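Long-range contacts in neutral proteinase inhibitor ScNPI (Streptomyces caespitosus, PDB 4HWX), which inhibits serine endopeptidases of the subtilisin type and, as a two-class inhibitor, probably also metallopeptidases, acting as a secreted homodimer: residues A[28-33]-A[44-49]; A[7-12]-A[79-84]; A[69-74]-A[98-103]. All blocks are in the same frame, centred on the assembly; numbering follows the deposited sequence.

Along the chain, contact 1 (28-33 with 44-49) is nested inside the loop that contact 2 closes by joining 7-12 to 79-84, whereas contact 3 (69-74 with 98-103) crosses contact 2. Contacts 1 and 2 have centres about 10 Å apart and share one antiparallel sheet, in which Leu30 and Thr28 of strand 23-32 hydrogen-bond through the backbone to Met9 and Phe11 of strand 8-15; both reach the second subunit. Contact 3 has its centre about 27 Å from that of contact 1 and about 24 Å from that of contact 2, which it touches where Met102 packs on Val79. The dimer face therefore lies far from loop 69-74, probably the one that binds serine proteases.

Contact 1: A[28-33]-A[44-49]; sequences TTLSCA and RAACDA
Cys32, the last residue of strand 23-32, is joined to Cys47 on helix 43-52 by a disulfide whose SG atoms lie 2.0 Å apart. The dihedral about the S-S bond, -84°, is close to the relaxed right-angle value; each SG lies anti to its own carbonyl carbon, and the bond spans CA atoms 5.8 Å apart.

Apolar packing continues from the sulfurs along the strand. Leu30 points the same way as Cys32 and uses its two methyls differently: CD1 rests on Cys47 SG at 3.8 Å, while CD2 meets Ala46 CB at 3.7 Å. In the subtilisin-inhibitor fold this is how the helix is laid against the sheet; here it runs across the strand at 71°, and Pro43, Leu50 and Phe11 enclose Leu30 further.

The polar contact lies at the outer end. Although its CB points away, the Arg44 chain bends at chi2 and chi3 and brings NH1 back to Ala33 O, at 3.2 Å and with a nearly straight N-H...O angle of 168°. The carbonyl oxygen sits at the guanidinium edge, in its plane, and NH2 of the same group bonds to Tyr34 O.

Contact 2: A[7-12]-A[79-84]; sequences SAMVFT and VTADGV
Ser7 meets Val84 through its backbone, CA lying 3.3 Å from Val84 O in a CA-H...O contact, while its hydroxyl bonds to Asn86 N. Ala8 and Val84 form a hydrogen-bonded antiparallel pair. Met9 faces Gly83, whose CA lies bare against Ala8 O and whose backbone angles (phi 143°, psi -133°) by themselves call for glycine; here the chain turns a corner. Bent at both chi2 and chi3, Met9 curls over strand 77-82, with SD 3.5 Å from Val84 N and CE 3.9 Å from Ala81 CB. Val10 and Asp82 are the next hydrogen-bonded pair, Val10 N donating to Asp82 O at 2.9 Å. On the other face of the sheet, Phe11 packs CD1 and CE1 against Ala81 CB, each at 3.7 Å. Thr12 and Thr80 make a third such pair, and their side chains cross obliquely: OG1 of Thr12 donates to OG1 of Thr80 at 2.7 Å. Thr80 OG1 in turn donates to a water (2.7 Å), which gives its own two hydrogens to Val10 O and Asp82 OD2. This relay ties Thr12, Thr80, Val10 and Asp82 together on the face that packs on the second subunit, where Asp82 OD2 makes a salt bridge to Arg89 of that subunit. Strand 8-15 lies between strands 23-32 and 77-82, the latter flanked by strand 88-96, while Phe11 turns the opposite way to pack on Thr28, Leu30 and Val111.

Contact 3: A[69-74]-A[98-103]; sequences VCPMYF and NTCVMS
Asn98 reaches from just before helix 99-105 into the loop 69-74, where its CB lies 3.6 Å from Tyr73 CE1. The amide then turns between the backbone N and the carbonyl carbon (chi1 58°), which directs its two ends to different tasks. OD1 accepts from Val101 N at 3.0 Å, an N-cap bond that ties the first turn of the helix to this side chain. ND2 donates twice: to Tyr73 O at 2.9 Å, nearly straight (166°) and in the carbonyl plane, and to Pro71 O, also at 2.9 Å, which it approaches from well above the carbonyl plane. The same nitrogen stands over one face of the Tyr73 ring, offset toward its rim, with the amide tilted against the ring.

This grip recalls the SSI and Kazal inhibitors, where an asparagine behind the reactive-site loop bonds the carbonyls on either side of P1; by family resemblance Met72 is probably the P1 residue, and the amide probably helps to hold the loop in its canonical binding shape.

The disulfide Cys70-Cys100 anchors the loop just before, its SG atoms 2.0 Å apart with a dihedral of -81°. Beside it, Pro71 CD packs on Cys100 CB at 3.9 Å. At the ring's far end, Tyr73 OH hydrogen-bonds a water (2.6 Å) that accepts from Cys100 N, so the helix start and the loop are also bridged by solvent.

Contact 1: A[28-33]-A[44-49]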
ATOM      1  N   THR A  28       3.010  -6.857  -5.001  1.00 30.17           N
ATOM      2  CA  THR A  28       3.141  -7.699  -3.809  1.00 30.92           C
ATOM      3  C   THR A  28       2.803  -6.932  -2.533  1.00 32.93           C
ATOM      4  O   THR A  28       2.940  -5.705  -2.482  1.00 31.22           O
ATOM      5  CB  THR A  28       4.546  -8.308  -3.644  1.00 40.03           C
ATOM      6  OG1 THR A  28       5.515  -7.264  -3.612  1.00 37.40           O
ATOM      7  CG2 THR A  28       4.881  -9.354  -4.701  1.00 40.78           C
ATOM      8  N   THR A  29       2.384  -7.669  -1.501  1.00 29.85           N
ATOM      9  CA  THR A  29       2.163  -7.130  -0.158  1.00 29.01           C
ATOM     10  C   THR A  29       3.342  -7.560   0.710  1.00 31.57           C
ATOM     11  O   THR A  29       3.976  -8.590   0.438  1.00 30.04           O
ATOM     12  CB  THR A  29       0.858  -7.610   0.473  1.00 33.36           C
ATOM     13  OG1 THR A  29       0.934  -9.036   0.613  1.00 34.64           O
ATOM     14  CG2 THR A  29      -0.404  -7.145  -0.292  1.00 30.93           C
ATOM     15  N   LEU A  30       3.601  -6.806   1.765  1.00 28.08           N
ATOM     16  CA  LEU A  30       4.674  -7.101   2.711  1.00 28.32           C
ATOM     17  C   LEU A  30       4.365  -6.526   4.084  1.00 33.80           C
ATOM     18  O   LEU A  30       3.980  -5.361   4.224  1.00 32.50           O
ATOM     19  CB  LEU A  30       6.020  -6.560   2.211  1.00 27.99           C
ATOM     20  CG  LEU A  30       7.239  -6.918   3.083  1.00 31.85           C
ATOM     21  CD1 LEU A  30       7.571  -8.391   2.986  1.00 31.79           C
ATOM     22  CD2 LEU A  30       8.453  -6.091   2.701  1.00 33.51           C
ATOM     23  N   SER A  31       4.526  -7.365   5.094  1.00 30.90           N
ATOM     24  CA  SER A  31       4.354  -6.986   6.478  1.00 33.00           C
ATOM     25  C   SER A  31       5.608  -7.391   7.203  1.00 36.21           C
ATOM     26  O   SER A  31       6.107  -8.487   6.939  1.00 35.50           O
ATOM     27  CB  SER A  31       3.120  -7.651   7.076  1.00 35.98           C
ATOM     28  OG  SER A  31       3.069  -7.379   8.465  1.00 49.74           O
ATOM     29  N   CYS A  32       6.165  -6.497   8.042  1.00 35.46           N
ATOM     30  CA  CYS A  32       7.406  -6.766   8.785  1.00 37.52           C
ATOM     31  C   CYS A  32       7.176  -6.567  10.270  1.00 44.33           C
ATOM     32  O   CYS A  32       6.960  -5.436  10.717  1.00 44.58           O
ATOM     33  CB  CYS A  32       8.566  -5.903   8.282  1.00 37.78           C
ATOM     34  SG  CYS A  32       8.744  -5.874   6.478  1.00 40.10           S
ATOM     35  N   ALA A  33       7.221  -7.678  11.031  1.00 43.55           N
ATOM     36  CA  ALA A  33       7.040  -7.742  12.496  1.00 44.70           C
ATOM     37  C   ALA A  33       7.697  -9.043  13.021  1.00 49.56           C
ATOM     38  O   ALA A  33       8.799  -9.361  12.553  1.00 49.53           O
ATOM     39  CB  ALA A  33       5.548  -7.681  12.836  1.00 45.47           C
ATOM     40  N   ARG A  44      11.297 -11.810   4.474  1.00 36.34           N
ATOM     41  CA  ARG A  44      12.292 -11.336   5.442  1.00 35.53           C
ATOM     42  C   ARG A  44      13.416 -10.549   4.767  1.00 37.04           C
ATOM     43  O   ARG A  44      13.793  -9.496   5.277  1.00 36.40           O
ATOM     44  CB  ARG A  44      12.857 -12.477   6.301  1.00 33.02           C
ATOM     45  CG  ARG A  44      13.695 -11.945   7.474  1.00 33.88           C
ATOM     46  CD  ARG A  44      12.844 -11.214   8.495  1.00 33.35           C
ATOM     47  NE  ARG A  44      12.120 -12.160   9.346  1.00 41.75           N
ATOM     48  CZ  ARG A  44      11.275 -11.806  10.306  1.00 55.90           C
ATOM     49  NH1 ARG A  44      11.014 -10.527  10.529  1.00 42.75           N
ATOM     50  NH2 ARG A  44      10.685 -12.731  11.053  1.00 41.35           N
ATOM     51  N   ALA A  45      13.919 -11.034   3.616  1.00 34.57           N
ATOM     52  CA  ALA A  45      14.977 -10.358   2.862  1.00 35.57           C
ATOM     53  C   ALA A  45      14.530  -8.943   2.397  1.00 36.29           C
ATOM     54  O   ALA A  45      15.325  -7.990   2.479  1.00 33.95           O
ATOM     55  CB  ALA A  45      15.396 -11.207   1.671  1.00 37.16           C
ATOM     56  N   ALA A  46      13.254  -8.801   1.955  1.00 32.01           N
ATOM     57  CA  ALA A  46      12.682  -7.503   1.549  1.00 30.97           C
ATOM     58  C   ALA A  46      12.570  -6.569   2.788  1.00 34.77           C
ATOM     59  O   ALA A  46      12.976  -5.414   2.710  1.00 33.14           O
ATOM     60  CB  ALA A  46      11.314  -7.717   0.904  1.00 31.12           C
ATOM     61  N   CYS A  47      12.100  -7.093   3.941  1.00 34.45           N
ATOM     62  CA  CYS A  47      12.007  -6.335   5.206  1.00 35.76           C
ATOM     63  C   CYS A  47      13.370  -5.776   5.616  1.00 37.41           C
ATOM     64  O   CYS A  47      13.451  -4.584   5.929  1.00 35.21           O
ATOM     65  CB  CYS A  47      11.421  -7.198   6.316  1.00 37.35           C
ATOM     66  SG  CYS A  47       9.688  -7.623   6.045  1.00 40.65           S
ATOM     67  N   ASP A  48      14.434  -6.629   5.593  1.00 35.39           N
ATOM     68  CA  ASP A  48      15.828  -6.255   5.901  1.00 35.70           C
ATOM     69  C   ASP A  48      16.290  -5.129   4.957  1.00 37.16           C
ATOM     70  O   ASP A  48      16.900  -4.152   5.402  1.00 34.70           O
ATOM     71  CB  ASP A  48      16.782  -7.467   5.737  1.00 38.30           C
ATOM     72  CG  ASP A  48      16.595  -8.681   6.640  1.00 47.18           C
ATOM     73  OD1 ASP A  48      16.084  -8.515   7.756  1.00 46.35           O
ATOM     74  OD2 ASP A  48      16.994  -9.803   6.222  1.00 52.27           O
ATOM     75  N   ALA A  49      16.009  -5.294   3.644  1.00 34.19           N
ATOM     76  CA  ALA A  49      16.390  -4.329   2.596  1.00 34.05           C
ATOM     77  C   ALA A  49      15.727  -2.968   2.843  1.00 36.15           C
ATOM     78  O   ALA A  49      16.414  -1.942   2.789  1.00 34.94           O
ATOM     79  CB  ALA A  49      16.032  -4.861   1.216  1.00 34.24           C
TER

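Contact 2: A[7-12]-A[79-84]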
ATOM      1  N   SER A   7       4.779  -1.806  10.131  1.00 36.45           N
ATOM      2  CA  SER A   7       5.439  -1.906   8.831  1.00 34.71           C
ATOM      3  C   SER A   7       4.601  -2.792   7.940  1.00 38.18           C
ATOM      4  O   SER A   7       4.592  -4.019   8.095  1.00 38.13           O
ATOM      5  CB  SER A   7       6.865  -2.432   8.979  1.00 35.76           C
ATOM      6  OG  SER A   7       7.681  -1.496   9.662  1.00 39.11           O
ATOM      7  N   ALA A   8       3.854  -2.150   7.035  1.00 34.09           N
ATOM      8  CA  ALA A   8       2.944  -2.777   6.081  1.00 32.00           C
ATOM      9  C   ALA A   8       3.009  -2.005   4.770  1.00 33.28           C
ATOM     10  O   ALA A   8       2.769  -0.801   4.734  1.00 31.25           O
ATOM     11  CB  ALA A   8       1.522  -2.799   6.643  1.00 33.12           C
ATOM     12  N   MET A   9       3.378  -2.697   3.698  1.00 29.51           N
ATOM     13  CA  MET A   9       3.614  -2.070   2.409  1.00 29.44           C
ATOM     14  C   MET A   9       3.007  -2.820   1.254  1.00 31.81           C
ATOM     15  O   MET A   9       2.814  -4.036   1.312  1.00 32.12           O
ATOM     16  CB  MET A   9       5.153  -2.009   2.154  1.00 31.72           C
ATOM     17  CG  MET A   9       5.960  -1.175   3.181  1.00 36.66           C
ATOM     18  SD  MET A   9       5.626   0.597   3.034  1.00 41.42           S
ATOM     19  CE  MET A   9       6.329   0.914   1.416  1.00 37.41           C
ATOM     20  N   VAL A  10       2.829  -2.105   0.155  1.00 28.23           N
ATOM     21  CA  VAL A  10       2.440  -2.672  -1.129  1.00 28.64           C
ATOM     22  C   VAL A  10       3.435  -2.118  -2.161  1.00 32.29           C
ATOM     23  O   VAL A  10       3.722  -0.914  -2.168  1.00 31.29           O
ATOM     24  CB  VAL A  10       0.951  -2.452  -1.529  1.00 33.05           C
ATOM     25  CG1 VAL A  10       0.591  -0.972  -1.525  1.00 34.18           C
ATOM     26  CG2 VAL A  10       0.660  -3.055  -2.913  1.00 32.78           C
ATOM     27  N   PHE A  11       3.991  -3.009  -2.981  1.00 28.59           N
ATOM     28  CA  PHE A  11       4.908  -2.656  -4.062  1.00 27.64           C
ATOM     29  C   PHE A  11       4.281  -2.992  -5.397  1.00 30.72           C
ATOM     30  O   PHE A  11       3.691  -4.054  -5.531  1.00 30.06           O
ATOM     31  CB  PHE A  11       6.247  -3.397  -3.915  1.00 28.92           C
ATOM     32  CG  PHE A  11       6.876  -3.171  -2.561  1.00 30.34           C
ATOM     33  CD1 PHE A  11       7.512  -1.970  -2.266  1.00 31.09           C
ATOM     34  CD2 PHE A  11       6.788  -4.140  -1.565  1.00 32.07           C
ATOM     35  CE1 PHE A  11       8.044  -1.739  -0.998  1.00 32.30           C
ATOM     36  CE2 PHE A  11       7.331  -3.914  -0.296  1.00 33.53           C
ATOM     37  CZ  PHE A  11       7.980  -2.725  -0.034  1.00 32.19           C
ATOM     38  N   THR A  12       4.368  -2.093  -6.375  1.00 27.41           N
ATOM     39  CA  THR A  12       3.812  -2.383  -7.700  1.00 28.44           C
ATOM     40  C   THR A  12       4.829  -2.010  -8.788  1.00 32.94           C
ATOM     41  O   THR A  12       5.763  -1.221  -8.567  1.00 31.88           O
ATOM     42  CB  THR A  12       2.440  -1.709  -7.980  1.00 34.37           C
ATOM     43  OG1 THR A  12       2.602  -0.404  -8.532  1.00 30.99           O
ATOM     44  CG2 THR A  12       1.467  -1.725  -6.784  1.00 29.26           C
ATOM     45  N   VAL A  79       8.149   1.901 -10.673  1.00 29.59           N
ATOM     46  CA  VAL A  79       8.029   1.128  -9.442  1.00 27.38           C
ATOM     47  C   VAL A  79       7.373   2.038  -8.408  1.00 31.54           C
ATOM     48  O   VAL A  79       7.608   3.250  -8.419  1.00 30.54           O
ATOM     49  CB  VAL A  79       9.352   0.513  -8.922  1.00 30.11           C
ATOM     50  CG1 VAL A  79       9.859  -0.577  -9.852  1.00 30.05           C
ATOM     51  CG2 VAL A  79      10.439   1.565  -8.672  1.00 29.05           C
ATOM     52  N   THR A  80       6.520   1.470  -7.556  1.00 28.18           N
ATOM     53  CA  THR A  80       5.839   2.220  -6.495  1.00 27.10           C
ATOM     54  C   THR A  80       5.993   1.489  -5.179  1.00 30.16           C
ATOM     55  O   THR A  80       6.141   0.268  -5.162  1.00 28.48           O
ATOM     56  CB  THR A  80       4.341   2.464  -6.790  1.00 31.75           C
ATOM     57  OG1 THR A  80       3.621   1.232  -6.707  1.00 30.67           O
ATOM     58  CG2 THR A  80       4.087   3.164  -8.110  1.00 31.66           C
ATOM     59  N   ALA A  81       6.007   2.245  -4.080  1.00 27.90           N
ATOM     60  CA  ALA A  81       6.065   1.718  -2.724  1.00 28.69           C
ATOM     61  C   ALA A  81       5.144   2.579  -1.862  1.00 32.38           C
ATOM     62  O   ALA A  81       5.286   3.803  -1.856  1.00 31.47           O
ATOM     63  CB  ALA A  81       7.494   1.735  -2.209  1.00 29.99           C
ATOM     64  N   ASP A  82       4.104   1.972  -1.277  1.00 29.63           N
ATOM     65  CA  ASP A  82       3.153   2.718  -0.434  1.00 29.85           C
ATOM     66  C   ASP A  82       2.814   1.940   0.810  1.00 35.03           C
ATOM     67  O   ASP A  82       2.713   0.716   0.747  1.00 34.37           O
ATOM     68  CB  ASP A  82       1.848   3.056  -1.186  1.00 30.56           C
ATOM     69  CG  ASP A  82       2.021   3.921  -2.413  1.00 32.90           C
ATOM     70  OD1 ASP A  82       1.941   5.150  -2.282  1.00 32.94           O
ATOM     71  OD2 ASP A  82       2.172   3.358  -3.522  1.00 34.50           O
ATOM     72  N   GLY A  83       2.585   2.658   1.910  1.00 32.09           N
ATOM     73  CA  GLY A  83       2.167   2.050   3.164  1.00 31.51           C
ATOM     74  C   GLY A  83       2.777   2.711   4.360  1.00 35.16           C
ATOM     75  O   GLY A  83       2.779   3.943   4.453  1.00 35.64           O
ATOM     76  N   VAL A  84       3.303   1.897   5.274  1.00 30.55           N
ATOM     77  CA  VAL A  84       3.942   2.420   6.483  1.00 31.02           C
ATOM     78  C   VAL A  84       5.194   1.594   6.739  1.00 33.20           C
ATOM     79  O   VAL A  84       5.183   0.395   6.509  1.00 32.15           O
ATOM     80  CB  VAL A  84       2.951   2.471   7.694  1.00 35.72           C
ATOM     81  CG1 VAL A  84       2.354   1.108   8.027  1.00 34.71           C
ATOM     82  CG2 VAL A  84       3.594   3.094   8.923  1.00 37.33           C
TER
HETATM   83  O   HOH W   1       2.684   0.839  -4.193  1.00 32.71           O

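Contact 3: A[69-74]-A[98-103]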
ATOM      1  N   VAL A  69      24.958  -3.923 -19.994  1.00 28.24           N
ATOM      2  CA  VAL A  69      24.616  -3.119 -21.164  1.00 28.66           C
ATOM      3  C   VAL A  69      23.103  -3.177 -21.345  1.00 30.96           C
ATOM      4  O   VAL A  69      22.493  -4.218 -21.090  1.00 31.65           O
ATOM      5  CB  VAL A  69      25.394  -3.514 -22.461  1.00 33.60           C
ATOM      6  CG1 VAL A  69      26.903  -3.263 -22.314  1.00 33.07           C
ATOM      7  CG2 VAL A  69      25.127  -4.965 -22.879  1.00 35.87           C
ATOM      8  N   CYS A  70      22.485  -2.062 -21.769  1.00 27.38           N
ATOM      9  CA  CYS A  70      21.029  -2.009 -21.985  1.00 27.30           C
ATOM     10  C   CYS A  70      20.713  -1.348 -23.324  1.00 29.56           C
ATOM     11  O   CYS A  70      21.414  -0.397 -23.722  1.00 26.09           O
ATOM     12  CB  CYS A  70      20.326  -1.254 -20.848  1.00 28.17           C
ATOM     13  SG  CYS A  70      20.125  -2.198 -19.300  1.00 31.93           S
ATOM     14  N   PRO A  71      19.599  -1.757 -23.968  1.00 28.92           N
ATOM     15  CA  PRO A  71      19.120  -0.996 -25.136  1.00 29.21           C
ATOM     16  C   PRO A  71      18.617   0.370 -24.624  1.00 31.01           C
ATOM     17  O   PRO A  71      18.236   0.500 -23.445  1.00 28.50           O
ATOM     18  CB  PRO A  71      18.006  -1.883 -25.707  1.00 31.06           C
ATOM     19  CG  PRO A  71      17.461  -2.609 -24.521  1.00 35.42           C
ATOM     20  CD  PRO A  71      18.636  -2.820 -23.583  1.00 31.17           C
ATOM     21  N   MET A  72      18.611   1.388 -25.492  1.00 29.63           N
ATOM     22  CA  MET A  72      18.250   2.744 -25.048  1.00 28.06           C
ATOM     23  C   MET A  72      16.859   3.184 -25.476  1.00 31.76           C
ATOM     24  O   MET A  72      16.506   4.342 -25.253  1.00 31.56           O
ATOM     25  CB  MET A  72      19.300   3.753 -25.544  1.00 30.21           C
ATOM     26  CG  MET A  72      20.683   3.500 -24.959  1.00 32.86           C
ATOM     27  SD  MET A  72      20.811   4.173 -23.310  1.00 35.83           S
ATOM     28  CE  MET A  72      20.397   2.813 -22.345  1.00 31.67           C
ATOM     29  N   TYR A  73      16.026   2.277 -25.990  1.00 28.52           N
ATOM     30  CA  TYR A  73      14.661   2.683 -26.342  1.00 29.02           C
ATOM     31  C   TYR A  73      13.916   3.140 -25.092  1.00 33.30           C
ATOM     32  O   TYR A  73      14.198   2.665 -23.972  1.00 31.86           O
ATOM     33  CB  TYR A  73      13.901   1.550 -27.069  1.00 30.76           C
ATOM     34  CG  TYR A  73      13.782   0.274 -26.266  1.00 31.12           C
ATOM     35  CD1 TYR A  73      12.869   0.170 -25.218  1.00 32.03           C
ATOM     36  CD2 TYR A  73      14.493  -0.869 -26.627  1.00 31.69           C
ATOM     37  CE1 TYR A  73      12.780  -0.987 -24.451  1.00 31.66           C
ATOM     38  CE2 TYR A  73      14.373  -2.053 -25.900  1.00 31.50           C
ATOM     39  CZ  TYR A  73      13.521  -2.100 -24.803  1.00 33.13           C
ATOM     40  OH  TYR A  73      13.354  -3.247 -24.079  1.00 28.78           O
ATOM     41  N   PHE A  74      13.053   4.139 -25.256  1.00 33.88           N
ATOM     42  CA  PHE A  74      12.268   4.678 -24.152  1.00 33.17           C
ATOM     43  C   PHE A  74      10.940   3.943 -24.115  1.00 37.83           C
ATOM     44  O   PHE A  74      10.135   4.053 -25.043  1.00 38.52           O
ATOM     45  CB  PHE A  74      12.067   6.202 -24.290  1.00 35.71           C
ATOM     46  CG  PHE A  74      11.239   6.838 -23.195  1.00 37.94           C
ATOM     47  CD1 PHE A  74      11.715   6.912 -21.891  1.00 41.07           C
ATOM     48  CD2 PHE A  74       9.989   7.389 -23.476  1.00 42.33           C
ATOM     49  CE1 PHE A  74      10.950   7.512 -20.882  1.00 42.55           C
ATOM     50  CE2 PHE A  74       9.234   8.007 -22.469  1.00 44.87           C
ATOM     51  CZ  PHE A  74       9.725   8.077 -21.184  1.00 41.83           C
ATOM     52  N   ASN A  98      13.414   1.908 -19.338  1.00 29.04           N
ATOM     53  CA  ASN A  98      12.892   0.617 -19.795  1.00 29.61           C
ATOM     54  C   ASN A  98      13.181  -0.452 -18.728  1.00 31.08           C
ATOM     55  O   ASN A  98      13.784  -0.139 -17.699  1.00 28.63           O
ATOM     56  CB  ASN A  98      13.472   0.227 -21.179  1.00 26.51           C
ATOM     57  CG  ASN A  98      14.972   0.159 -21.212  1.00 32.63           C
ATOM     58  OD1 ASN A  98      15.597  -0.473 -20.368  1.00 29.40           O
ATOM     59  ND2 ASN A  98      15.599   0.789 -22.198  1.00 31.55           N
ATOM     60  N   THR A  99      12.734  -1.694 -18.961  1.00 28.11           N
ATOM     61  CA  THR A  99      12.906  -2.781 -17.987  1.00 27.73           C
ATOM     62  C   THR A  99      14.354  -3.150 -17.755  1.00 28.99           C
ATOM     63  O   THR A  99      14.699  -3.502 -16.618  1.00 27.16           O
ATOM     64  CB  THR A  99      12.117  -4.023 -18.390  1.00 34.35           C
ATOM     65  OG1 THR A  99      12.607  -4.496 -19.647  1.00 37.65           O
ATOM     66  CG2 THR A  99      10.611  -3.754 -18.432  1.00 29.80           C
ATOM     67  N   CYS A 100      15.207  -3.088 -18.801  1.00 26.50           N
ATOM     68  CA  CYS A 100      16.626  -3.407 -18.640  1.00 26.37           C
ATOM     69  C   CYS A 100      17.270  -2.417 -17.650  1.00 27.82           C
ATOM     70  O   CYS A 100      18.029  -2.829 -16.773  1.00 26.53           O
ATOM     71  CB  CYS A 100      17.348  -3.394 -19.987  1.00 27.81           C
ATOM     72  SG  CYS A 100      19.098  -3.873 -19.883  1.00 32.42           S
ATOM     73  N   VAL A 101      17.006  -1.113 -17.827  1.00 25.55           N
ATOM     74  CA  VAL A 101      17.544  -0.033 -16.972  1.00 25.23           C
ATOM     75  C   VAL A 101      17.022  -0.210 -15.517  1.00 28.02           C
ATOM     76  O   VAL A 101      17.779  -0.061 -14.551  1.00 25.93           O
ATOM     77  CB  VAL A 101      17.226   1.384 -17.537  1.00 27.93           C
ATOM     78  CG1 VAL A 101      17.736   2.483 -16.591  1.00 27.35           C
ATOM     79  CG2 VAL A 101      17.836   1.566 -18.934  1.00 27.61           C
ATOM     80  N   MET A 102      15.764  -0.595 -15.384  1.00 25.72           N
ATOM     81  CA  MET A 102      15.172  -0.872 -14.077  1.00 24.78           C
ATOM     82  C   MET A 102      15.931  -1.979 -13.368  1.00 27.96           C
ATOM     83  O   MET A 102      16.359  -1.788 -12.218  1.00 27.21           O
ATOM     84  CB  MET A 102      13.693  -1.260 -14.223  1.00 25.93           C
ATOM     85  CG  MET A 102      13.115  -1.764 -12.924  1.00 28.88           C
ATOM     86  SD  MET A 102      11.343  -2.086 -13.031  1.00 31.51           S
ATOM     87  CE  MET A 102      11.195  -3.325 -11.642  1.00 30.19           C
ATOM     88  N   SER A 103      16.132  -3.114 -14.069  1.00 27.26           N
ATOM     89  CA  SER A 103      16.858  -4.270 -13.523  1.00 28.97           C
ATOM     90  C   SER A 103      18.287  -3.878 -13.111  1.00 32.91           C
ATOM     91  O   SER A 103      18.723  -4.231 -11.992  1.00 30.91           O
ATOM     92  CB  SER A 103      16.875  -5.425 -14.522  1.00 32.94           C
ATOM     93  OG  SER A 103      17.654  -6.504 -14.032  1.00 44.02           O
TER
HETATM   94  O   HOH W   2      14.423  -3.517 -21.716  1.00 30.93           O
HETATM   95  O   HOH W   3      11.063  -4.947 -22.115  1.00 41.46           O